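Local atomic coordinates of nucleoprotein (Human coronavirus NL63, PDB entry 5EPW), a protein that probably packages the positive-strand viral RNA genome into a helical ribonucleocapsid and takes part in virion assembly, the present chain being its C-terminal dimerization domain. Residues Ala75-Phe78 / Phe79-Val83; Met49-Ser52 / Asp53-Gln56. All blocks are in the same frame, centred on the assembly; numbering follows the deposited sequence. Where two conformers were deposited one is given.

How the contacts relate
The two contacts show how one short helix can be finished and another begun. Contact 1 (Ala75-Phe78 with Phe79-Val83) lies at the C-terminal end of helix 74-79, where the chain turns into strand 82-88, and its touching residues are all buried; contact 2 (Met49-Ser52 with Asp53-Gln56) lies at the N-terminal end of helix 52-57 and is partly open. Their centres are about 26 Å apart, on opposite sides of the chain's centre. Aromatic packing and a serine hydroxyl on a helix carbonyl mark the first, a carboxylate on a helix N-H the second. Both reach the second subunit: Phe78 and Phe79 of one chain pack on Met49 and Leu54 of the other, respectively.

Contact 1 (Ala75-Phe78 / Phe79-Val83); sequences AALF and FDSEV
The rings of Phe78 and Phe79 form a T-shaped (edge-to-face) pair, with centroids 4.9 Å apart and planes at 88°. The edge of Phe78 points at one face of Phe79, its CD2 lying over the ring centre, and CE2 of Phe78 comes within 3.6 Å of CE1 of Phe79. Different first torsions bring these sequence neighbours together: CG of Phe78 is anti to its backbone N (chi1 -172°), whereas CG of Phe79 is anti to its carbonyl carbon (chi1 -70°).

The pair sits at the last turn of helix 74-79. Phe79 N makes a straight bond to Ala75 O (2.9 Å), while the next one, Asp80 N to Ala76 O, is weak and bent, consistent with Asp80 being the first residue to leave helical geometry. Ser81 then supplies a side-chain substitute: its OG donates to Leu77 O at 2.6 Å, in the carbonyl plane on a lone pair. A water donating to both Phe78 O and Ser81 O bridges the turn.

Beyond it, Glu82 pairs through its backbone with Thr97 of strand 91-103, whose Tyr98 packs on Leu77 and Ser81. The second subunit meets the same corner, Asp80 OD1 forming a salt bridge with Arg25 of the second subunit.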
loop_
_atom_site.group_PDB
_atom_site.type_symbol
_atom_site.label_atom_id
_atom_site.label_comp_id
_atom_site.label_asym_id
_atom_site.label_seq_id
_atom_site.Cartn_x
_atom_site.Cartn_y
_atom_site.Cartn_z
ATOM N N ALA B 75 -3.114 7.255 3.494
ATOM C CA ALA B 75 -3.605 8.492 2.834
ATOM C C ALA B 75 -2.746 8.688 1.555
ATOM O O ALA B 75 -3.334 8.958 0.470
ATOM C CB ALA B 75 -3.449 9.672 3.784
ATOM N N ALA B 76 -1.457 8.450 1.593
ATOM C CA ALA B 76 -0.564 8.484 0.387
ATOM C C ALA B 76 -1.045 7.460 -0.644
ATOM O O ALA B 76 -1.206 7.700 -1.831
ATOM C CB ALA B 76 0.911 8.283 0.651
ATOM N N LEU B 77 -1.371 6.228 -0.194
ATOM C CA LEU B 77 -1.824 5.237 -1.137
ATOM C C LEU B 77 -3.160 5.646 -1.754
ATOM O O LEU B 77 -3.359 5.438 -2.963
ATOM C CB LEU B 77 -2.014 3.844 -0.418
ATOM C CG LEU B 77 -2.213 2.664 -1.330
ATOM C CD1 LEU B 77 -0.892 2.334 -2.038
ATOM C CD2 LEU B 77 -2.689 1.420 -0.541
ATOM N N PHE B 78 -4.085 6.174 -0.971
ATOM C CA PHE B 78 -5.373 6.601 -1.541
ATOM C C PHE B 78 -5.213 7.709 -2.584
ATOM O O PHE B 78 -5.778 7.629 -3.672
ATOM C CB PHE B 78 -6.297 7.069 -0.420
ATOM C CG PHE B 78 -7.722 7.357 -0.848
ATOM C CD1 PHE B 78 -8.638 6.367 -1.011
ATOM C CD2 PHE B 78 -8.043 8.633 -1.093
ATOM C CE1 PHE B 78 -9.945 6.669 -1.436
ATOM C CE2 PHE B 78 -9.329 8.986 -1.469
ATOM C CZ PHE B 78 -10.266 8.024 -1.632
ATOM N N PHE B 79 -4.534 8.753 -2.208
ATOM C CA PHE B 79 -4.472 9.986 -2.996
ATOM C C PHE B 79 -3.384 9.980 -4.022
ATOM O O PHE B 79 -3.332 10.898 -4.903
ATOM C CB PHE B 79 -4.304 11.221 -2.115
ATOM C CG PHE B 79 -5.500 11.572 -1.311
ATOM C CD1 PHE B 79 -6.697 11.948 -1.931
ATOM C CD2 PHE B 79 -5.492 11.441 0.103
ATOM C CE1 PHE B 79 -7.825 12.261 -1.213
ATOM C CE2 PHE B 79 -6.613 11.814 0.845
ATOM C CZ PHE B 79 -7.744 12.255 0.187
ATOM N N ASP B 80 -2.446 9.039 -4.016
ATOM C CA ASP B 80 -1.258 9.126 -4.856
ATOM C C ASP B 80 -1.004 7.823 -5.621
ATOM O O ASP B 80 0.096 7.596 -6.110
ATOM C CB ASP B 80 -0.037 9.622 -4.068
ATOM C CG ASP B 80 1.086 10.169 -4.939
ATOM O OD1 ASP B 80 0.700 10.864 -5.932
ATOM O OD2 ASP B 80 2.247 10.052 -4.513
ATOM N N SER B 81 -2.073 7.045 -5.844
ATOM C CA SER B 81 -2.094 5.815 -6.684
ATOM C C SER B 81 -3.013 5.993 -7.885
ATOM O O SER B 81 -3.950 6.816 -7.900
ATOM C CB SER B 81 -2.641 4.593 -5.885
ATOM O OG SER B 81 -1.840 4.265 -4.733
ATOM N N GLU B 82 -2.842 5.097 -8.821
ATOM C CA GLU B 82 -3.855 4.868 -9.848
ATOM C C GLU B 82 -4.694 3.696 -9.378
ATOM O O GLU B 82 -4.196 2.572 -9.189
ATOM C CB GLU B 82 -3.211 4.552 -11.235
ATOM C CG GLU B 82 -4.250 4.298 -12.342
ATOM C CD GLU B 82 -3.630 4.249 -13.739
ATOM O OE1 GLU B 82 -2.448 4.534 -13.857
ATOM O OE2 GLU B 82 -4.404 3.925 -14.675
ATOM N N VAL B 83 -6.030 3.865 -9.250
ATOM C CA VAL B 83 -6.923 2.882 -8.764
ATOM C C VAL B 83 -7.952 2.450 -9.800
ATOM O O VAL B 83 -8.454 3.334 -10.535
ATOM C CB VAL B 83 -7.680 3.404 -7.503
ATOM C CG1 VAL B 83 -8.769 2.418 -7.033
ATOM C CG2 VAL B 83 -6.760 3.735 -6.349
HETATM O O HOH W 1 -5.324 8.608 -6.240
#

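Contact 2 (Met49-Ser52 / Asp53-Gln56); sequences MGDS and DLVQ
Asp51 lays its carboxylate obliquely across the side chain of Leu54, OD1 coming within 3.4 Å of the methyl CD2. This is an N-cap: Asp51 stands immediately before helix 52-57, and the same OD1 accepts from Leu54 N at 3.0 Å with an N-H...O angle of 169°. The bond meets OD1 nearly along its C-O axis. A chi1 of 71°, which sets CG between the backbone N and the carbonyl carbon, folds the carboxylate back over the first turn. The capping bond thus satisfies an N-H that has no earlier helical carbonyl to receive it, and the amide ends gathered here would be expected to favour the charged form of the aspartate.

Asp51 also enters the helix through its backbone. Its O accepts from Val55 N at 2.9 Å, and one residue further on, Ser52 O accepts from Gln56 N, that donor tilted 31° from the carbonyl plane. Alongside the first of these bonds, Val55 turns its CG2 branch toward the cap, anti to its own carbonyl carbon, and brings it within 3.3 Å of Asp51 O.

Gly50 leads into the cap with a positive phi, a backbone conformation that suits glycine. Its backbone and that of Asp51 are tied to Gln115 at the end of helix 109-115. Leu54 packs inward on Phe64 and Leu67 of helix 64-68, whereas Ser52 faces solvent. Where the chain enters the helix, the CA of Gly50 lies 4.0 Å from Leu54 CB.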
loop_
_atom_site.group_PDB
_atom_site.type_symbol
_atom_site.label_atom_id
_atom_site.label_comp_id
_atom_site.label_asym_id
_atom_site.label_seq_id
_atom_site.Cartn_x
_atom_site.Cartn_y
_atom_site.Cartn_z
ATOM N N MET B 49 7.261 -10.125 -1.532
ATOM C CA MET B 49 8.111 -9.560 -0.541
ATOM C C MET B 49 8.246 -10.449 0.711
ATOM O O MET B 49 7.308 -10.975 1.273
ATOM C CB MET B 49 7.501 -8.244 -0.019
ATOM C CG MET B 49 7.441 -7.130 -1.087
ATOM S SD MET B 49 8.979 -6.762 -1.957
ATOM C CE MET B 49 9.899 -6.120 -0.569
ATOM N N GLY B 50 9.518 -10.590 1.143
ATOM C CA GLY B 50 9.833 -11.070 2.486
ATOM C C GLY B 50 10.577 -12.440 2.457
ATOM O O GLY B 50 10.144 -13.412 1.861
ATOM N N ASP B 51 11.655 -12.399 3.234
ATOM C CA ASP B 51 12.356 -13.625 3.500
ATOM C C ASP B 51 11.718 -14.525 4.530
ATOM O O ASP B 51 10.628 -14.233 5.046
ATOM C CB ASP B 51 13.841 -13.253 3.846
ATOM C CG ASP B 51 14.041 -12.586 5.188
ATOM O OD1 ASP B 51 13.152 -12.675 6.056
ATOM O OD2 ASP B 51 15.060 -11.875 5.424
ATOM N N SER B 52 12.344 -15.644 4.888
ATOM C CA SER B 52 11.706 -16.588 5.745
ATOM C C SER B 52 11.443 -16.001 7.153
ATOM O O SER B 52 10.447 -16.400 7.743
ATOM C CB SER B 52 12.618 -17.813 5.933
ATOM O OG SER B 52 13.842 -17.402 6.522
ATOM N N ASP B 53 12.292 -15.116 7.652
ATOM C CA ASP B 53 12.097 -14.477 8.968
ATOM C C ASP B 53 10.865 -13.521 8.948
ATOM O O ASP B 53 10.020 -13.521 9.865
ATOM C CB ASP B 53 13.334 -13.690 9.421
ATOM C CG ASP B 53 13.182 -13.167 10.841
ATOM O OD1 ASP B 53 12.952 -13.961 11.743
ATOM O OD2 ASP B 53 13.234 -11.964 11.120
ATOM N N LEU B 54 10.786 -12.754 7.840
ATOM C CA LEU B 54 9.619 -11.884 7.679
ATOM C C LEU B 54 8.358 -12.692 7.556
ATOM O O LEU B 54 7.251 -12.277 8.065
ATOM C CB LEU B 54 9.810 -10.970 6.502
ATOM C CG LEU B 54 10.468 -9.654 6.748
ATOM C CD1 LEU B 54 9.664 -8.619 7.490
ATOM C CD2 LEU B 54 11.848 -9.789 7.370
ATOM N N VAL B 55 8.361 -13.765 6.812
ATOM C CA VAL B 55 7.218 -14.626 6.656
ATOM C C VAL B 55 6.754 -15.229 8.016
ATOM O O VAL B 55 5.568 -15.254 8.345
ATOM C CB VAL B 55 7.440 -15.734 5.572
ATOM C CG1 VAL B 55 6.341 -16.748 5.666
ATOM C CG2 VAL B 55 7.581 -15.069 4.180
ATOM N N GLN B 56 7.739 -15.717 8.773
ATOM C CA GLN B 56 7.499 -16.350 10.082
ATOM C C GLN B 56 6.980 -15.425 11.154
ATOM O O GLN B 56 6.185 -15.811 11.989
ATOM C CB GLN B 56 8.859 -16.923 10.581
ATOM C CG GLN B 56 8.843 -17.543 11.955
ATOM C CD GLN B 56 10.078 -18.361 12.257
ATOM O OE1 GLN B 56 10.023 -19.560 12.213
ATOM N NE2 GLN B 56 11.151 -17.719 12.625
#